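Local coordinates for protein D-glyceraldehyde dehydrogenase (NADP(+)) (Thermoplasma acidophilum, PDB 5IZD) that oxidises D-glyceraldehyde to (R)-glycerate with NADP(+) as cofactor, a step of the non-phosphorylated Entner-Doudoroff pathway, at residues H129-Y135 / K471-Y477. Residues are numbered along the deposited sequence; the frame is centred on the assembly and turned at random.
Sequences HRKIFQY and KNIYVDY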
ATOM      1  N   HIS A 129       2.358 -10.212 -22.752  1.00 35.54           N
ATOM      2  CA  HIS A 129       1.050 -10.870 -22.735  1.00 35.66           C
ATOM      3  C   HIS A 129       0.876 -11.847 -21.563  1.00 34.44           C
ATOM      4  O   HIS A 129       0.221 -12.872 -21.706  1.00 34.09           O
ATOM      5  CB  HIS A 129       0.790 -11.543 -24.081  1.00 36.68           C
ATOM      6  CG  HIS A 129       0.400 -10.578 -25.148  1.00 38.00           C
ATOM      7  ND1 HIS A 129       1.280  -9.651 -25.651  1.00 38.67           N
ATOM      8  CD2 HIS A 129      -0.781 -10.355 -25.769  1.00 38.75           C
ATOM      9  CE1 HIS A 129       0.679  -8.925 -26.581  1.00 39.37           C
ATOM     10  NE2 HIS A 129      -0.579  -9.325 -26.659  1.00 39.77           N
ATOM     11  N   ARG A 130       1.496 -11.491 -20.439  1.00 33.46           N
ATOM     12  CA  ARG A 130       1.401 -12.197 -19.185  1.00 32.94           C
ATOM     13  C   ARG A 130       1.156 -11.194 -18.052  1.00 32.29           C
ATOM     14  O   ARG A 130       1.743 -10.098 -18.045  1.00 32.10           O
ATOM     15  CB  ARG A 130       2.689 -12.954 -18.900  1.00 32.69           C
ATOM     16  CG  ARG A 130       2.768 -14.275 -19.637  1.00 33.05           C
ATOM     17  CD  ARG A 130       4.142 -14.907 -19.485  1.00 33.20           C
ATOM     18  NE  ARG A 130       4.198 -16.148 -20.234  1.00 33.72           N
ATOM     19  CZ  ARG A 130       5.147 -17.066 -20.133  1.00 33.97           C
ATOM     20  NH1 ARG A 130       6.196 -16.892 -19.342  1.00 34.00           N
ATOM     21  NH2 ARG A 130       5.070 -18.150 -20.884  1.00 34.55           N
ATOM     22  N   LYS A 131       0.312 -11.583 -17.117  1.00 31.63           N
ATOM     23  CA  LYS A 131       0.103 -10.837 -15.857  1.00 31.23           C
ATOM     24  C   LYS A 131       0.078 -11.825 -14.698  1.00 30.63           C
ATOM     25  O   LYS A 131      -0.164 -13.022 -14.882  1.00 30.45           O
ATOM     26  CB  LYS A 131      -1.208 -10.007 -15.873  1.00 31.59           C
ATOM     27  CG  LYS A 131      -1.250  -8.876 -16.930  1.00 32.32           C
ATOM     28  CD  LYS A 131      -0.246  -7.762 -16.605  1.00 32.54           C
ATOM     29  CE  LYS A 131      -0.168  -6.628 -17.615  1.00 33.41           C
ATOM     30  NZ  LYS A 131       0.447  -7.043 -18.916  1.00 34.02           N
ATOM     31  N   ILE A 132       0.319 -11.313 -13.501  1.00 30.23           N
ATOM     32  CA  ILE A 132       0.213 -12.097 -12.275  1.00 30.20           C
ATOM     33  C   ILE A 132      -0.850 -11.437 -11.371  1.00 30.30           C
ATOM     34  O   ILE A 132      -0.690 -10.312 -10.937  1.00 29.72           O
ATOM     35  CB  ILE A 132       1.586 -12.215 -11.614  1.00 29.95           C
ATOM     36  CG1 ILE A 132       2.554 -12.909 -12.560  1.00 30.11           C
ATOM     37  CG2 ILE A 132       1.487 -13.013 -10.295  1.00 29.78           C
ATOM     38  CD1 ILE A 132       3.983 -12.865 -12.065  1.00 30.14           C
ATOM     39  N   PHE A 133      -1.956 -12.127 -11.151  1.00 31.15           N
ATOM     40  CA  PHE A 133      -3.046 -11.601 -10.343  1.00 31.61           C
ATOM     41  C   PHE A 133      -2.850 -12.113  -8.923  1.00 32.04           C
ATOM     42  O   PHE A 133      -2.725 -13.332  -8.673  1.00 32.12           O
ATOM     43  CB  PHE A 133      -4.391 -12.004 -10.932  1.00 32.20           C
ATOM     44  CG  PHE A 133      -4.612 -11.478 -12.302  1.00 32.75           C
ATOM     45  CD1 PHE A 133      -4.999 -10.167 -12.496  1.00 33.29           C
ATOM     46  CD2 PHE A 133      -4.300 -12.244 -13.429  1.00 33.25           C
ATOM     47  CE1 PHE A 133      -5.118  -9.642 -13.784  1.00 33.64           C
ATOM     48  CE2 PHE A 133      -4.479 -11.744 -14.707  1.00 33.67           C
ATOM     49  CZ  PHE A 133      -4.886 -10.427 -14.884  1.00 33.80           C
ATOM     50  N   GLN A 134      -2.830 -11.206  -7.960  1.00 32.49           N
ATOM     51  CA  GLN A 134      -2.726 -11.652  -6.564  1.00 32.61           C
ATOM     52  C   GLN A 134      -3.999 -11.380  -5.816  1.00 31.95           C
ATOM     53  O   GLN A 134      -4.302 -10.260  -5.560  1.00 31.60           O
ATOM     54  CB  GLN A 134      -1.516 -10.997  -5.936  1.00 33.97           C
ATOM     55  CG  GLN A 134      -0.260 -11.409  -6.685  1.00 35.57           C
ATOM     56  CD  GLN A 134       0.973 -10.745  -6.202  1.00 37.78           C
ATOM     57  OE1 GLN A 134       1.000  -9.540  -5.962  1.00 40.72           O
ATOM     58  NE2 GLN A 134       2.029 -11.519  -6.055  1.00 39.30           N
ATOM     59  N   TYR A 135      -4.742 -12.425  -5.471  1.00 31.52           N
ATOM     60  CA  TYR A 135      -6.026 -12.280  -4.785  1.00 31.91           C
ATOM     61  C   TYR A 135      -5.812 -12.458  -3.287  1.00 31.41           C
ATOM     62  O   TYR A 135      -4.923 -13.182  -2.887  1.00 31.80           O
ATOM     63  CB  TYR A 135      -7.023 -13.365  -5.220  1.00 32.18           C
ATOM     64  CG  TYR A 135      -7.655 -13.190  -6.559  1.00 32.79           C
ATOM     65  CD1 TYR A 135      -7.056 -12.450  -7.556  1.00 32.72           C
ATOM     66  CD2 TYR A 135      -8.882 -13.794  -6.851  1.00 33.44           C
ATOM     67  CE1 TYR A 135      -7.641 -12.320  -8.783  1.00 33.40           C
ATOM     68  CE2 TYR A 135      -9.466 -13.648  -8.104  1.00 34.18           C
ATOM     69  CZ  TYR A 135      -8.829 -12.909  -9.062  1.00 33.68           C
ATOM     70  OH  TYR A 135      -9.312 -12.714 -10.322  1.00 34.75           O
ATOM     71  N   LYS A 471      -2.927 -15.345  -2.894  1.00 32.34           N
ATOM     72  CA  LYS A 471      -2.708 -16.484  -3.827  1.00 31.66           C
ATOM     73  C   LYS A 471      -2.460 -15.853  -5.196  1.00 31.34           C
ATOM     74  O   LYS A 471      -3.006 -14.782  -5.452  1.00 31.21           O
ATOM     75  CB  LYS A 471      -3.951 -17.398  -3.850  1.00 31.68           C
ATOM     76  CG  LYS A 471      -5.114 -16.845  -4.604  1.00 31.77           C
ATOM     77  CD  LYS A 471      -6.425 -17.530  -4.368  1.00 32.45           C
ATOM     78  CE  LYS A 471      -6.477 -19.021  -4.613  1.00 32.65           C
ATOM     79  NZ  LYS A 471      -6.380 -19.440  -6.044  1.00 33.07           N
ATOM     80  N   ASN A 472      -1.680 -16.505  -6.062  1.00 31.02           N
ATOM     81  CA  ASN A 472      -1.296 -15.940  -7.366  1.00 31.31           C
ATOM     82  C   ASN A 472      -1.907 -16.731  -8.504  1.00 30.79           C
ATOM     83  O   ASN A 472      -1.988 -17.967  -8.465  1.00 30.56           O
ATOM     84  CB  ASN A 472       0.235 -15.936  -7.619  1.00 32.06           C
ATOM     85  CG  ASN A 472       1.056 -15.498  -6.405  1.00 32.84           C
ATOM     86  OD1 ASN A 472       1.569 -14.366  -6.337  1.00 33.14           O
ATOM     87  ND2 ASN A 472       1.188 -16.413  -5.428  1.00 33.51           N
ATOM     88  N   ILE A 473      -2.265 -16.003  -9.540  1.00 30.05           N
ATOM     89  CA  ILE A 473      -2.680 -16.600 -10.767  1.00 29.96           C
ATOM     90  C   ILE A 473      -1.831 -15.968 -11.896  1.00 29.55           C
ATOM     91  O   ILE A 473      -1.917 -14.777 -12.135  1.00 29.27           O
ATOM     92  CB  ILE A 473      -4.182 -16.410 -11.017  1.00 30.16           C
ATOM     93  CG1 ILE A 473      -5.000 -16.906  -9.803  1.00 30.12           C
ATOM     94  CG2 ILE A 473      -4.588 -17.166 -12.257  1.00 30.50           C
ATOM     95  CD1 ILE A 473      -5.316 -15.844  -8.766  1.00 29.94           C
ATOM     96  N   TYR A 474      -1.063 -16.812 -12.572  1.00 29.42           N
ATOM     97  CA  TYR A 474      -0.134 -16.433 -13.615  1.00 29.43           C
ATOM     98  C   TYR A 474      -0.892 -16.733 -14.890  1.00 29.81           C
ATOM     99  O   TYR A 474      -1.263 -17.885 -15.127  1.00 30.27           O
ATOM    100  CB  TYR A 474       1.114 -17.312 -13.545  1.00 29.39           C
ATOM    101  CG  TYR A 474       2.147 -16.971 -12.466  1.00 29.12           C
ATOM    102  CD1 TYR A 474       1.917 -17.242 -11.128  1.00 28.76           C
ATOM    103  CD2 TYR A 474       3.379 -16.391 -12.826  1.00 29.33           C
ATOM    104  CE1 TYR A 474       2.842 -16.936 -10.150  1.00 28.54           C
ATOM    105  CE2 TYR A 474       4.353 -16.112 -11.869  1.00 29.14           C
ATOM    106  CZ  TYR A 474       4.064 -16.365 -10.521  1.00 28.72           C
ATOM    107  OH  TYR A 474       5.053 -16.089  -9.629  1.00 28.38           O
ATOM    108  N   VAL A 475      -1.169 -15.734 -15.711  1.00 29.59           N
ATOM    109  CA  VAL A 475      -1.931 -15.996 -16.919  1.00 29.84           C
ATOM    110  C   VAL A 475      -1.091 -15.600 -18.120  1.00 29.83           C
ATOM    111  O   VAL A 475      -0.506 -14.533 -18.105  1.00 29.54           O
ATOM    112  CB  VAL A 475      -3.255 -15.204 -16.955  1.00 30.18           C
ATOM    113  CG1 VAL A 475      -4.005 -15.527 -18.249  1.00 30.89           C
ATOM    114  CG2 VAL A 475      -4.170 -15.569 -15.782  1.00 30.01           C
ATOM    115  N   ASP A 476      -1.058 -16.468 -19.140  1.00 30.08           N
ATOM    116  CA  ASP A 476      -0.476 -16.153 -20.453  1.00 30.30           C
ATOM    117  C   ASP A 476      -1.615 -16.033 -21.456  1.00 30.76           C
ATOM    118  O   ASP A 476      -2.281 -16.975 -21.759  1.00 30.97           O
ATOM    119  CB  ASP A 476       0.506 -17.241 -20.871  1.00 30.32           C
ATOM    120  CG  ASP A 476       1.298 -16.893 -22.174  1.00 30.63           C
ATOM    121  OD1 ASP A 476       0.668 -16.531 -23.191  1.00 31.14           O
ATOM    122  OD2 ASP A 476       2.541 -17.007 -22.189  1.00 30.29           O
ATOM    123  N   TYR A 477      -1.783 -14.860 -22.023  1.00 31.14           N
ATOM    124  CA  TYR A 477      -2.799 -14.620 -23.034  1.00 31.77           C
ATOM    125  C   TYR A 477      -2.224 -14.157 -24.394  1.00 32.45           C
ATOM    126  O   TYR A 477      -2.886 -13.483 -25.182  1.00 32.91           O
ATOM    127  CB  TYR A 477      -3.775 -13.596 -22.529  1.00 31.67           C
ATOM    128  CG  TYR A 477      -3.172 -12.339 -21.973  1.00 31.30           C
ATOM    129  CD1 TYR A 477      -2.834 -12.266 -20.624  1.00 30.74           C
ATOM    130  CD2 TYR A 477      -2.971 -11.190 -22.784  1.00 31.45           C
ATOM    131  CE1 TYR A 477      -2.287 -11.116 -20.088  1.00 30.44           C
ATOM    132  CE2 TYR A 477      -2.446 -10.026 -22.251  1.00 31.26           C
ATOM    133  CZ  TYR A 477      -2.122 -10.000 -20.891  1.00 30.83           C
ATOM    134  OH  TYR A 477      -1.620  -8.881 -20.280  1.00 30.82           O
TER
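One face of the Tyr477 ring sits over the peptide of His129, whose O lies 3.2 Å above the ring plane at its centre; chi1 of 50° sets CG between the backbone N and the carbonyl carbon and folds the ring back over His129 toward Lys131, whose NZ gives its OH a hydrogen bond. Ile132 CG1 packs over a face of the Tyr474 ring, 4.0 Å from its centroid, and Ile473 CD1 over a face of Tyr135, both CH-pi contacts. Val475 CG2 instead meets the edge of Phe133, 4.0 Å from CE2. At the edge of the Arg130 guanidinium, NE (2.7 Å) and NH2 (3.1 Å) both grip Asp476 OD2 in a side-on salt bridge; NH2 uses the anti lone pair, while NE arrives on the anti side but 34° out of the carboxylate plane. Gln134 NE2 gives a nearly straight bond of 2.9 Å to Asn472 OD1, and Tyr446 O of the second subunit holds Asn472 ND2. Between these two layers of side chains the strands run antiparallel, with paired backbone hydrogen bonds at Lys131-Val475, Phe133-Ile473 and Tyr135-Lys471. With the phenol cut back to an alanine here, the His129 carbonyl is likely to lose its aromatic cover and the Lys131 ammonium its hydroxyl partner. These strands belong to the oligomerisation arm of the aldehyde dehydrogenase fold: 472-475 pairs in parallel with a strand of the second subunit, while Phe133 meets Phe133 of the fourth. Both faces are thus mixed: Lys131 and Lys471 flank apolar Phe133, Ile473 and Val475, and Ile132-Tyr474 lies between two polar cross-strand links.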